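Local coordinates for pesticidal crystal protein Cry2Aa (Bacillus thuringiensis serovar kurstaki, PDB 1I5P) that promotes colloid-osmotic lysis by binding to midgut epithelial cells of dipteran and lepidopteran insect larvae, at residues A[55-60]-A[177-182]; A[60-65]-A[252-257]; A[79-84]-A[181-186]; A[259-262]-A[266-269]; A[516-521]-A[546-551]. One frame throughout, in Å; residues are numbered along the deposited sequence.

Interaction 1: A[55-60]-A[177-182]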
# COMPACT_ATOMS: atom_id res chain seq x y z
N GLY A 55 11.45 -0.41 4.95
CA GLY A 55 11.18 0.38 3.77
C GLY A 55 12.22 0.14 2.70
O GLY A 55 11.89 0.04 1.52
N THR A 56 13.48 0.03 3.11
CA THR A 56 14.56 -0.23 2.17
C THR A 56 14.39 -1.60 1.53
O THR A 56 14.50 -1.75 0.31
CB THR A 56 15.94 -0.19 2.87
OG1 THR A 56 16.11 1.08 3.52
CG2 THR A 56 17.05 -0.37 1.84
N VAL A 57 14.12 -2.61 2.35
CA VAL A 57 13.96 -3.97 1.84
C VAL A 57 12.80 -4.08 0.85
O VAL A 57 12.94 -4.67 -0.22
CB VAL A 57 13.73 -4.99 2.98
CG1 VAL A 57 13.47 -6.37 2.41
CG2 VAL A 57 14.95 -5.02 3.90
N SER A 58 11.66 -3.50 1.20
CA SER A 58 10.51 -3.57 0.31
C SER A 58 10.83 -2.85 -1.00
O SER A 58 10.52 -3.36 -2.08
CB SER A 58 9.27 -2.96 0.99
OG SER A 58 9.54 -1.66 1.46
N SER A 59 11.45 -1.68 -0.91
CA SER A 59 11.82 -0.92 -2.10
C SER A 59 12.76 -1.77 -2.96
O SER A 59 12.63 -1.84 -4.18
CB SER A 59 12.51 0.38 -1.70
OG SER A 59 11.63 1.21 -0.97
N PHE A 60 13.69 -2.44 -2.28
CA PHE A 60 14.66 -3.31 -2.92
C PHE A 60 13.97 -4.46 -3.66
O PHE A 60 14.28 -4.74 -4.83
CB PHE A 60 15.60 -3.87 -1.85
CG PHE A 60 16.42 -5.05 -2.30
CD1 PHE A 60 17.54 -4.87 -3.11
CD2 PHE A 60 16.08 -6.34 -1.90
CE1 PHE A 60 18.32 -5.95 -3.51
CE2 PHE A 60 16.85 -7.43 -2.29
CZ PHE A 60 17.98 -7.24 -3.10
N PHE A 177 9.32 -12.77 11.18
CA PHE A 177 9.00 -13.90 10.33
C PHE A 177 8.90 -13.45 8.87
O PHE A 177 9.36 -14.15 7.96
CB PHE A 177 7.69 -14.57 10.75
CG PHE A 177 7.23 -15.63 9.79
CD1 PHE A 177 7.83 -16.88 9.77
CD2 PHE A 177 6.26 -15.33 8.83
CE1 PHE A 177 7.48 -17.83 8.82
CE2 PHE A 177 5.91 -16.27 7.86
CZ PHE A 177 6.52 -17.53 7.86
N ALA A 178 8.32 -12.29 8.65
CA ALA A 178 8.18 -11.76 7.30
C ALA A 178 9.55 -11.57 6.67
O ALA A 178 9.76 -11.93 5.51
CB ALA A 178 7.43 -10.44 7.32
N GLN A 179 10.48 -11.00 7.43
CA GLN A 179 11.83 -10.80 6.92
C GLN A 179 12.47 -12.15 6.59
O GLN A 179 13.12 -12.29 5.56
CB GLN A 179 12.70 -10.06 7.95
CG GLN A 179 12.37 -8.58 8.13
CD GLN A 179 12.48 -7.78 6.84
OE1 GLN A 179 13.22 -8.15 5.93
NE2 GLN A 179 11.75 -6.67 6.76
N ALA A 180 12.27 -13.14 7.46
CA ALA A 180 12.83 -14.47 7.24
C ALA A 180 12.17 -15.14 6.04
O ALA A 180 12.82 -15.85 5.27
CB ALA A 180 12.66 -15.33 8.49
N ALA A 181 10.87 -14.93 5.89
CA ALA A 181 10.14 -15.50 4.77
C ALA A 181 10.70 -14.86 3.50
O ALA A 181 10.82 -15.52 2.47
CB ALA A 181 8.64 -15.22 4.90
N ASN A 182 11.06 -13.58 3.59
CA ASN A 182 11.63 -12.87 2.45
C ASN A 182 12.90 -13.59 2.00
O ASN A 182 13.12 -13.79 0.81
CB ASN A 182 12.02 -11.43 2.82
CG ASN A 182 10.86 -10.46 2.71
OD1 ASN A 182 9.85 -10.75 2.07
ND2 ASN A 182 11.02 -9.28 3.30

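Interaction 2: A[60-65]-A[252-257]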
# COMPACT_ATOMS: atom_id res chain seq x y z
N PHE A 60 13.69 -2.44 -2.28
CA PHE A 60 14.66 -3.31 -2.92
C PHE A 60 13.97 -4.46 -3.66
O PHE A 60 14.28 -4.74 -4.83
CB PHE A 60 15.60 -3.87 -1.85
CG PHE A 60 16.42 -5.05 -2.30
CD1 PHE A 60 17.54 -4.87 -3.11
CD2 PHE A 60 16.08 -6.34 -1.90
CE1 PHE A 60 18.32 -5.95 -3.51
CE2 PHE A 60 16.85 -7.43 -2.29
CZ PHE A 60 17.98 -7.24 -3.10
N LEU A 61 13.04 -5.13 -3.00
CA LEU A 61 12.33 -6.24 -3.63
C LEU A 61 11.51 -5.76 -4.82
O LEU A 61 11.48 -6.40 -5.87
CB LEU A 61 11.45 -6.97 -2.61
CG LEU A 61 12.26 -7.64 -1.49
CD1 LEU A 61 11.31 -8.34 -0.50
CD2 LEU A 61 13.24 -8.65 -2.09
N LEU A 62 10.85 -4.61 -4.66
CA LEU A 62 10.06 -4.03 -5.75
C LEU A 62 10.94 -3.83 -6.98
O LEU A 62 10.53 -4.13 -8.10
CB LEU A 62 9.46 -2.69 -5.31
CG LEU A 62 8.20 -2.74 -4.41
CD1 LEU A 62 7.94 -1.37 -3.81
CD2 LEU A 62 7.01 -3.21 -5.24
N LYS A 63 12.16 -3.34 -6.77
CA LYS A 63 13.09 -3.10 -7.87
C LYS A 63 13.65 -4.38 -8.50
O LYS A 63 13.96 -4.40 -9.69
CB LYS A 63 14.25 -2.22 -7.39
CG LYS A 63 13.86 -0.76 -7.19
CD LYS A 63 15.04 0.08 -6.73
CE LYS A 63 14.72 1.56 -6.80
NZ LYS A 63 14.62 2.08 -8.19
N LYS A 64 13.78 -5.44 -7.71
CA LYS A 64 14.27 -6.71 -8.23
C LYS A 64 13.24 -7.30 -9.18
O LYS A 64 13.57 -7.78 -10.27
CB LYS A 64 14.53 -7.70 -7.09
CG LYS A 64 15.87 -7.50 -6.39
CD LYS A 64 17.03 -7.77 -7.33
CE LYS A 64 18.37 -7.68 -6.60
NZ LYS A 64 19.52 -7.88 -7.52
N VAL A 65 11.98 -7.27 -8.76
CA VAL A 65 10.87 -7.79 -9.55
C VAL A 65 10.59 -6.86 -10.73
O VAL A 65 10.15 -7.31 -11.80
CB VAL A 65 9.59 -7.90 -8.68
CG1 VAL A 65 8.38 -8.25 -9.55
CG2 VAL A 65 9.79 -8.94 -7.59
N VAL A 252 5.07 -6.19 7.31
CA VAL A 252 4.66 -7.50 6.84
C VAL A 252 3.98 -7.64 5.49
O VAL A 252 4.43 -8.40 4.64
CB VAL A 252 3.73 -8.17 7.90
CG1 VAL A 252 3.29 -9.55 7.42
CG2 VAL A 252 4.46 -8.27 9.24
N PHE A 253 2.89 -6.91 5.27
CA PHE A 253 2.17 -7.08 4.02
C PHE A 253 2.72 -6.53 2.73
O PHE A 253 2.28 -6.93 1.65
CB PHE A 253 0.71 -6.69 4.25
CG PHE A 253 0.06 -7.52 5.30
CD1 PHE A 253 -0.12 -7.03 6.59
CD2 PHE A 253 -0.24 -8.86 5.05
CE1 PHE A 253 -0.57 -7.86 7.62
CE2 PHE A 253 -0.69 -9.69 6.06
CZ PHE A 253 -0.86 -9.20 7.35
N GLU A 254 3.68 -5.61 2.82
CA GLU A 254 4.31 -5.11 1.60
C GLU A 254 5.03 -6.32 1.03
O GLU A 254 5.10 -6.51 -0.18
CB GLU A 254 5.32 -4.02 1.94
CG GLU A 254 4.77 -2.62 1.79
CD GLU A 254 4.38 -2.31 0.36
OE1 GLU A 254 3.26 -1.79 0.15
OE2 GLU A 254 5.19 -2.57 -0.56
N TYR A 255 5.54 -7.16 1.92
CA TYR A 255 6.25 -8.37 1.52
C TYR A 255 5.29 -9.43 1.03
O TYR A 255 5.52 -10.05 -0.00
CB TYR A 255 7.06 -8.90 2.70
CG TYR A 255 8.02 -7.87 3.26
CD1 TYR A 255 7.95 -7.46 4.59
CD2 TYR A 255 8.99 -7.29 2.44
CE1 TYR A 255 8.82 -6.49 5.09
CE2 TYR A 255 9.86 -6.33 2.93
CZ TYR A 255 9.77 -5.93 4.25
OH TYR A 255 10.65 -4.97 4.71
N VAL A 256 4.20 -9.64 1.75
CA VAL A 256 3.23 -10.64 1.32
C VAL A 256 2.77 -10.32 -0.10
O VAL A 256 2.60 -11.22 -0.92
CB VAL A 256 2.01 -10.67 2.25
CG1 VAL A 256 1.02 -11.71 1.75
CG2 VAL A 256 2.45 -11.01 3.68
N SER A 257 2.58 -9.03 -0.38
CA SER A 257 2.14 -8.57 -1.70
C SER A 257 3.19 -8.76 -2.80
O SER A 257 2.84 -8.87 -3.98
CB SER A 257 1.75 -7.10 -1.65
OG SER A 257 0.55 -6.92 -0.92

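Interaction 3: A[79-84]-A[181-186]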
# COMPACT_ATOMS: atom_id res chain seq x y z
N GLY A 79 22.82 -8.37 2.50
CA GLY A 79 23.62 -7.19 2.77
C GLY A 79 22.83 -6.00 3.31
O GLY A 79 23.41 -5.08 3.87
N ILE A 80 21.52 -6.02 3.13
CA ILE A 80 20.66 -4.94 3.60
C ILE A 80 20.09 -5.25 4.98
O ILE A 80 20.17 -4.43 5.91
CB ILE A 80 19.48 -4.71 2.64
CG1 ILE A 80 19.99 -4.19 1.29
CG2 ILE A 80 18.48 -3.74 3.27
CD1 ILE A 80 18.92 -4.11 0.21
N ILE A 81 19.50 -6.44 5.12
CA ILE A 81 18.87 -6.85 6.37
C ILE A 81 19.89 -7.29 7.43
O ILE A 81 19.59 -7.27 8.62
CB ILE A 81 17.83 -7.97 6.11
CG1 ILE A 81 16.91 -8.11 7.32
CG2 ILE A 81 18.53 -9.28 5.81
CD1 ILE A 81 16.18 -6.83 7.69
N PHE A 82 21.08 -7.70 6.99
CA PHE A 82 22.16 -8.11 7.89
C PHE A 82 23.41 -7.33 7.46
O PHE A 82 24.36 -7.91 6.95
CB PHE A 82 22.45 -9.61 7.78
CG PHE A 82 21.38 -10.49 8.36
CD1 PHE A 82 20.70 -11.40 7.56
CD2 PHE A 82 21.07 -10.44 9.72
CE1 PHE A 82 19.73 -12.25 8.10
CE2 PHE A 82 20.10 -11.28 10.27
CZ PHE A 82 19.42 -12.19 9.45
N PRO A 83 23.40 -6.01 7.64
CA PRO A 83 24.55 -5.18 7.26
C PRO A 83 25.88 -5.66 7.84
O PRO A 83 26.13 -5.57 9.04
CB PRO A 83 24.15 -3.79 7.76
CG PRO A 83 23.21 -4.10 8.90
CD PRO A 83 22.37 -5.18 8.31
N SER A 84 26.72 -6.16 6.94
CA SER A 84 28.04 -6.68 7.27
C SER A 84 27.95 -7.84 8.24
O SER A 84 28.86 -8.07 9.03
CB SER A 84 28.93 -5.58 7.83
OG SER A 84 29.28 -4.67 6.81
N ALA A 181 10.87 -14.93 5.89
CA ALA A 181 10.14 -15.50 4.77
C ALA A 181 10.70 -14.86 3.50
O ALA A 181 10.82 -15.52 2.47
CB ALA A 181 8.64 -15.22 4.90
N ASN A 182 11.06 -13.58 3.59
CA ASN A 182 11.63 -12.87 2.45
C ASN A 182 12.90 -13.59 2.00
O ASN A 182 13.12 -13.79 0.81
CB ASN A 182 12.02 -11.43 2.82
CG ASN A 182 10.86 -10.46 2.71
OD1 ASN A 182 9.85 -10.75 2.07
ND2 ASN A 182 11.02 -9.28 3.30
N MET A 183 13.72 -13.96 2.97
CA MET A 183 14.97 -14.63 2.68
C MET A 183 14.79 -16.00 2.03
O MET A 183 15.45 -16.32 1.05
CB MET A 183 15.79 -14.77 3.97
CG MET A 183 16.21 -13.42 4.56
SD MET A 183 16.88 -13.58 6.23
CE MET A 183 16.10 -12.20 7.07
N HIS A 184 13.88 -16.80 2.57
CA HIS A 184 13.63 -18.13 2.03
C HIS A 184 13.03 -18.09 0.62
O HIS A 184 13.49 -18.80 -0.28
CB HIS A 184 12.69 -18.92 2.95
CG HIS A 184 12.60 -20.38 2.60
ND1 HIS A 184 11.59 -21.19 3.08
CD2 HIS A 184 13.38 -21.17 1.83
CE1 HIS A 184 11.75 -22.42 2.61
NE2 HIS A 184 12.84 -22.43 1.85
N LEU A 185 12.01 -17.26 0.42
CA LEU A 185 11.36 -17.16 -0.88
C LEU A 185 12.30 -16.56 -1.92
O LEU A 185 12.25 -16.96 -3.09
CB LEU A 185 10.08 -16.33 -0.77
CG LEU A 185 8.93 -17.01 -0.01
CD1 LEU A 185 7.73 -16.07 0.08
CD2 LEU A 185 8.54 -18.30 -0.73
N SER A 186 13.14 -15.62 -1.50
CA SER A 186 14.10 -14.99 -2.40
C SER A 186 15.10 -16.05 -2.83
O SER A 186 15.53 -16.08 -3.99
CB SER A 186 14.83 -13.85 -1.68
OG SER A 186 13.94 -12.78 -1.38

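Interaction 4: A[259-262]-A[266-269]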
# COMPACT_ATOMS: atom_id res chain seq x y z
N TRP A 259 5.60 -11.30 -2.65
CA TRP A 259 5.89 -12.73 -2.78
C TRP A 259 5.14 -13.41 -3.93
O TRP A 259 5.73 -14.16 -4.70
CB TRP A 259 5.57 -13.47 -1.48
CG TRP A 259 6.36 -13.02 -0.30
CD1 TRP A 259 7.55 -12.35 -0.30
CD2 TRP A 259 6.02 -13.23 1.08
NE1 TRP A 259 7.97 -12.12 0.99
CE2 TRP A 259 7.05 -12.65 1.85
CE3 TRP A 259 4.94 -13.84 1.73
CZ2 TRP A 259 7.04 -12.67 3.25
CZ3 TRP A 259 4.93 -13.86 3.12
CH2 TRP A 259 5.97 -13.28 3.86
N SER A 260 3.84 -13.14 -4.02
CA SER A 260 3.03 -13.74 -5.07
C SER A 260 3.33 -13.13 -6.44
O SER A 260 2.68 -13.47 -7.43
CB SER A 260 1.53 -13.62 -4.74
OG SER A 260 1.15 -12.26 -4.59
N LEU A 261 4.30 -12.23 -6.48
CA LEU A 261 4.71 -11.61 -7.74
C LEU A 261 6.14 -12.03 -8.09
O LEU A 261 6.65 -11.69 -9.15
CB LEU A 261 4.62 -10.07 -7.66
CG LEU A 261 3.20 -9.51 -7.57
CD1 LEU A 261 3.24 -8.00 -7.48
CD2 LEU A 261 2.37 -9.96 -8.79
N PHE A 262 6.77 -12.78 -7.19
CA PHE A 262 8.14 -13.26 -7.43
C PHE A 262 8.13 -14.14 -8.69
O PHE A 262 9.15 -14.29 -9.36
CB PHE A 262 8.64 -14.10 -6.25
CG PHE A 262 9.34 -13.30 -5.17
CD1 PHE A 262 9.96 -13.96 -4.11
CD2 PHE A 262 9.40 -11.91 -5.22
CE1 PHE A 262 10.64 -13.25 -3.12
CE2 PHE A 262 10.07 -11.19 -4.23
CZ PHE A 262 10.69 -11.86 -3.18
N SER A 266 10.57 -8.49 -14.56
CA SER A 266 10.39 -7.26 -15.30
C SER A 266 8.94 -6.79 -15.19
O SER A 266 8.28 -6.51 -16.20
CB SER A 266 10.77 -7.49 -16.77
OG SER A 266 11.02 -6.27 -17.44
N LEU A 267 8.45 -6.73 -13.96
CA LEU A 267 7.09 -6.29 -13.70
C LEU A 267 7.12 -5.13 -12.71
O LEU A 267 7.40 -5.32 -11.53
CB LEU A 267 6.26 -7.43 -13.10
CG LEU A 267 4.83 -7.03 -12.74
CD1 LEU A 267 4.11 -6.57 -14.00
CD2 LEU A 267 4.11 -8.21 -12.11
N MET A 268 6.85 -3.93 -13.22
CA MET A 268 6.85 -2.75 -12.38
C MET A 268 5.52 -2.66 -11.62
O MET A 268 4.47 -2.47 -12.22
CB MET A 268 7.04 -1.49 -13.23
CG MET A 268 7.01 -0.20 -12.44
SD MET A 268 6.90 1.28 -13.48
CE MET A 268 5.14 1.37 -13.78
N VAL A 269 5.57 -2.82 -10.31
CA VAL A 269 4.37 -2.72 -9.49
C VAL A 269 4.14 -1.22 -9.36
O VAL A 269 4.82 -0.55 -8.59
CB VAL A 269 4.61 -3.36 -8.11
CG1 VAL A 269 3.38 -3.22 -7.23
CG2 VAL A 269 4.98 -4.83 -8.29

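Interaction 5: A[516-521]-A[546-551]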
# COMPACT_ATOMS: atom_id res chain seq x y z
N PHE A 516 -4.61 -8.13 1.67
CA PHE A 516 -3.35 -8.02 2.40
C PHE A 516 -2.11 -8.34 1.58
O PHE A 516 -1.03 -7.86 1.89
CB PHE A 516 -3.40 -8.91 3.65
CG PHE A 516 -4.60 -8.68 4.51
CD1 PHE A 516 -5.69 -9.54 4.47
CD2 PHE A 516 -4.67 -7.56 5.34
CE1 PHE A 516 -6.83 -9.31 5.23
CE2 PHE A 516 -5.82 -7.31 6.11
CZ PHE A 516 -6.89 -8.19 6.06
N GLY A 517 -2.27 -9.14 0.53
CA GLY A 517 -1.14 -9.48 -0.31
C GLY A 517 -1.45 -9.28 -1.78
O GLY A 517 -1.03 -10.08 -2.62
N ASN A 518 -2.16 -8.21 -2.09
CA ASN A 518 -2.56 -7.92 -3.47
C ASN A 518 -2.12 -6.54 -3.98
O ASN A 518 -2.65 -6.05 -4.97
CB ASN A 518 -4.09 -8.02 -3.55
CG ASN A 518 -4.62 -7.89 -4.97
OD1 ASN A 518 -4.25 -8.66 -5.86
ND2 ASN A 518 -5.48 -6.90 -5.19
N GLN A 519 -1.13 -5.94 -3.32
CA GLN A 519 -0.64 -4.62 -3.71
C GLN A 519 -1.79 -3.62 -3.77
O GLN A 519 -1.86 -2.77 -4.66
CB GLN A 519 0.07 -4.67 -5.07
CG GLN A 519 1.30 -5.57 -5.12
CD GLN A 519 2.48 -5.03 -4.32
OE1 GLN A 519 3.54 -5.66 -4.27
NE2 GLN A 519 2.30 -3.87 -3.69
N GLY A 520 -2.70 -3.73 -2.81
CA GLY A 520 -3.85 -2.84 -2.77
C GLY A 520 -5.13 -3.63 -2.70
O GLY A 520 -5.11 -4.85 -2.81
N ASP A 521 -6.26 -2.94 -2.54
CA ASP A 521 -7.53 -3.64 -2.45
C ASP A 521 -8.05 -4.07 -3.81
O ASP A 521 -7.54 -3.65 -4.85
CB ASP A 521 -8.57 -2.78 -1.72
CG ASP A 521 -8.16 -2.44 -0.30
OD1 ASP A 521 -7.34 -3.20 0.28
OD2 ASP A 521 -8.67 -1.44 0.25
N TYR A 546 -2.36 -10.22 -18.06
CA TYR A 546 -2.75 -11.17 -17.04
C TYR A 546 -3.70 -10.46 -16.08
O TYR A 546 -3.43 -9.34 -15.65
CB TYR A 546 -1.54 -11.67 -16.24
CG TYR A 546 -0.63 -12.62 -16.96
CD1 TYR A 546 0.36 -12.15 -17.82
CD2 TYR A 546 -0.75 -14.01 -16.79
CE1 TYR A 546 1.22 -13.03 -18.49
CE2 TYR A 546 0.10 -14.89 -17.46
CZ TYR A 546 1.08 -14.40 -18.30
OH TYR A 546 1.91 -15.27 -18.97
N LEU A 547 -4.81 -11.10 -15.76
CA LEU A 547 -5.74 -10.51 -14.81
C LEU A 547 -5.72 -11.38 -13.57
O LEU A 547 -5.99 -12.58 -13.64
CB LEU A 547 -7.16 -10.45 -15.38
CG LEU A 547 -7.38 -9.51 -16.58
CD1 LEU A 547 -8.86 -9.42 -16.88
CD2 LEU A 547 -6.83 -8.12 -16.27
N ARG A 548 -5.36 -10.78 -12.44
CA ARG A 548 -5.35 -11.50 -11.18
C ARG A 548 -6.77 -11.35 -10.66
O ARG A 548 -7.23 -10.23 -10.41
CB ARG A 548 -4.34 -10.90 -10.19
CG ARG A 548 -4.41 -11.52 -8.80
CD ARG A 548 -3.13 -11.30 -8.00
NE ARG A 548 -2.00 -12.05 -8.53
CZ ARG A 548 -0.81 -12.15 -7.94
NH1 ARG A 548 -0.59 -11.53 -6.78
NH2 ARG A 548 0.16 -12.86 -8.50
N VAL A 549 -7.46 -12.46 -10.51
CA VAL A 549 -8.84 -12.42 -10.06
C VAL A 549 -9.19 -13.55 -9.12
O VAL A 549 -8.46 -14.55 -9.01
CB VAL A 549 -9.83 -12.50 -11.25
CG1 VAL A 549 -9.35 -11.61 -12.39
CG2 VAL A 549 -9.95 -13.95 -11.72
N SER A 550 -10.32 -13.39 -8.44
CA SER A 550 -10.82 -14.41 -7.53
C SER A 550 -12.29 -14.61 -7.89
O SER A 550 -13.03 -13.63 -8.03
CB SER A 550 -10.70 -13.96 -6.08
OG SER A 550 -11.23 -14.96 -5.21
N SER A 551 -12.70 -15.86 -8.06
CA SER A 551 -14.08 -16.15 -8.42
C SER A 551 -14.52 -17.45 -7.75
O SER A 551 -14.26 -18.54 -8.27
CB SER A 551 -14.20 -16.26 -9.94
OG SER A 551 -15.55 -16.47 -10.34
O HOH W 1 -2.89 -10.70 -4.98

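Interaction 1: A[55-60]-A[177-182]
G55 O, two residues ahead of the V57 that meets Q179 and N182, is held by two donors of S59. S59 OG donates to it at 2.8 Å and S59 N at 3.0 Å, from opposite faces of the carbonyl plane, which keeps the serine hydroxyl folded against its own helix.

Between the helices the meeting is one of methyls with amides. With V57 CG1 anti to the backbone N (chi1 176°), that methyl lies 3.9 Å from N182 ND2 and 4.0 Å from Q179 OE1; V57 CG2 stands 4.1 Å from the same Q179 OE1. The bend of Q179 at chi2 (-58°) brings its amide back toward the valine. N182 finds its main polar partner in W259, whose NE1 donates to N182 OD1, and Q179 NE2 makes a weak bond with Y255 OH.

Helices 53-65 and 170-193 belong to the helical bundle of the toxin, in which the second probably corresponds to the central helix of the Cry-toxin bundle. No hydrogen bond joins the two segments: V57 supplies van der Waals contact alone, while N182 OD1 is bonded to W259 and Q179 NE2, weakly, to Y255.

Interaction 2: A[60-65]-A[252-257]
L61 brings one methyl, CD1, against the aromatic ring of Y255, meeting CD2 at 3.9 Å. The approach is oblique to the ring. The two side chains run at about a right angle, and CD1 is the branch of the leucine that does the touching. Both residues carry CG anti to their carbonyl carbon (L61 chi1 -64°), and the extended second torsion of L61 sends CD1 out toward the neighbouring helix. The CA atoms of L61 and Y255, 8.2 Å apart, mark the closest approach of the two backbones.

A second, looser approach lies beside the first. L62 CD1 comes to 4.4 Å from E254 OE2, and E254 is bent at chi2 (-64°), which folds its carboxylate back toward the leucine. E254 OE2 also forms a long, weak ion pair with R470.

Helices 53-65 and 238-259 are both members of the helical bundle of the delta-endotoxin fold, and this contact joins the C-terminal part of the first to the later half of the second. L61 also reaches N182 on helix 170-193, and Y255 packs on A178 of that helix, which places the leucine and tyrosine where three helices come together. At the C-terminal end of helix 53-65, V65 shares a backbone hydrogen bond with L267, and L62 touches V269 just beyond. The hydroxyl of the tyrosine points back to the start of the same helix, where Y255 OH makes a weak hydrogen bond with V54 O.

Interaction 3: A[79-84]-A[181-186]
The F82 ring receives the sulfur of M183 obliquely: M183 SD is 3.7 Å from F82 CE1 and 5.0 Å from the ring centroid, on a line 73° off the ring normal. This is a Met-aromatic contact, formed inside the helical bundle between the end of helix 74-81 and helix 170-193. A second ring, that of W78, also meets F82, with the two planes at about 45°, and M90 on helix 88-101 touches F82, I81 and M183 alike.

F82 is the first residue past the helix end, where the chain leaves helical geometry, and its side chain runs at about a right angle to that of M183. The methionine has CG anti to its carbonyl carbon and then bends at chi3 (-137°). This bend brings the terminal methyl to two neighbouring partners, F82 and I81. On the first of them, CE lies 3.8 Å from F82 CE1.

The other, I81, is the last residue of the helix. With I81 CG1 anti to the backbone N, CG2 falls between the backbone N and the carbonyl carbon, and both branches are presented to the methionine. No hydrogen bond crosses between the segments. M183 CE sits 4.0 Å from I81 CG2 and 4.2 Å from I81 CG1, so one methyl touches both branches of the isoleucine.

Interaction 4: A[259-262]-A[266-269]
L261 spreads its two methyls over two residues of 266-269: CD2 meets L267 CD2 at 4.1 Å, while CD1 meets V269 CG2 at 3.7 Å. The side chains of L261 and L267 lie at about a right angle to each other, and only the CD2 methyls of the two leucines meet. L261 and V269 cross obliquely and come closer. L261 has CG anti to its carbonyl carbon (chi1 -69°) and an extended chi2 of 179°, torsions that point its two methyls at L267 and V269. Those two residues, two apart in sequence, both direct their side chains to L261.

The turn that presents L261 is a type I beta turn from W259 to F262, evidenced by the bond from F262 N to W259 O at 3.0 Å. It starts on the last residue of helix 238-259. The facing segment is anchored on two sides: L267 shares a backbone hydrogen bond with V65 at the end of helix 53-65, and M268 pairs with G493 and T495. V269 also touches L62 of that same helix.

Only apolar side-chain contacts join the two segments; no hydrogen bond links them. The arrangement is a tight local reversal at a domain junction of a three-domain Cry toxin, where the chain leaves the helical bundle, adds short strand 267-268 beside strand 493-496, and goes on to the middle domain.

Interaction 5: A[516-521]-A[546-551]
The loop bearing N518 runs beside strand 541-550, with the CA atoms of N518 and R548 closest at 8.9 Å and no backbone hydrogen bond between the segments. Side chains and a water make the link. N518 OD1 rests against the aliphatic part of the arginine, 3.6 Å from R548 CD and 4.1 Å from R548 CG, and the two side chains run antiparallel alongside each other. Their amide and guanidinium planes are turned 32° apart. R548 leaves the strand with CG anti to the backbone N (chi1 174°) and then bends at chi3, which carries the guanidinium alongside the loop.

The water molecule is 2.6 Å from N518 OD1 and 3.1 Å from G517 O, and accepts from R548 NH1 at 3.0 Å.

Both segments belong to the jelly-roll beta sandwich of the toxin, where R548 projects from a strand paired on both sides, with strands 585-597 and 617-626. Its head is fixed by further partners: R548 NE forms a salt bridge with D589, and NH2 donates to S260 O in the turn after helix 238-259. N518 ND2 gives one bond to M620 O and another to G520 O at 3.2 Å, with an N-H...O angle of 148° and the nitrogen lying above the carbonyl plane.

In the fold
From the N terminus, helix 53-65 opens two long loops: interaction 1 closes on helix 170-193 and interaction 2 on helix 238-259, their segments alternating along the chain so that they cross. Interaction 3 starts from the next helix, 74-81, and ends on the same stretch as interaction 1; it is nested inside the loop closed by interaction 2. Together they tie four helices of one bundle. Interaction 4 then closes a short loop just after helix 238-259, and V65 joins it to interaction 2. Interaction 5 closes a loop from 516-521 to strand 541-550 inside the beta sandwich; it touches interaction 4 through S260 and R548 and interaction 2 through S257 and Q519, fastening bundle to sheet.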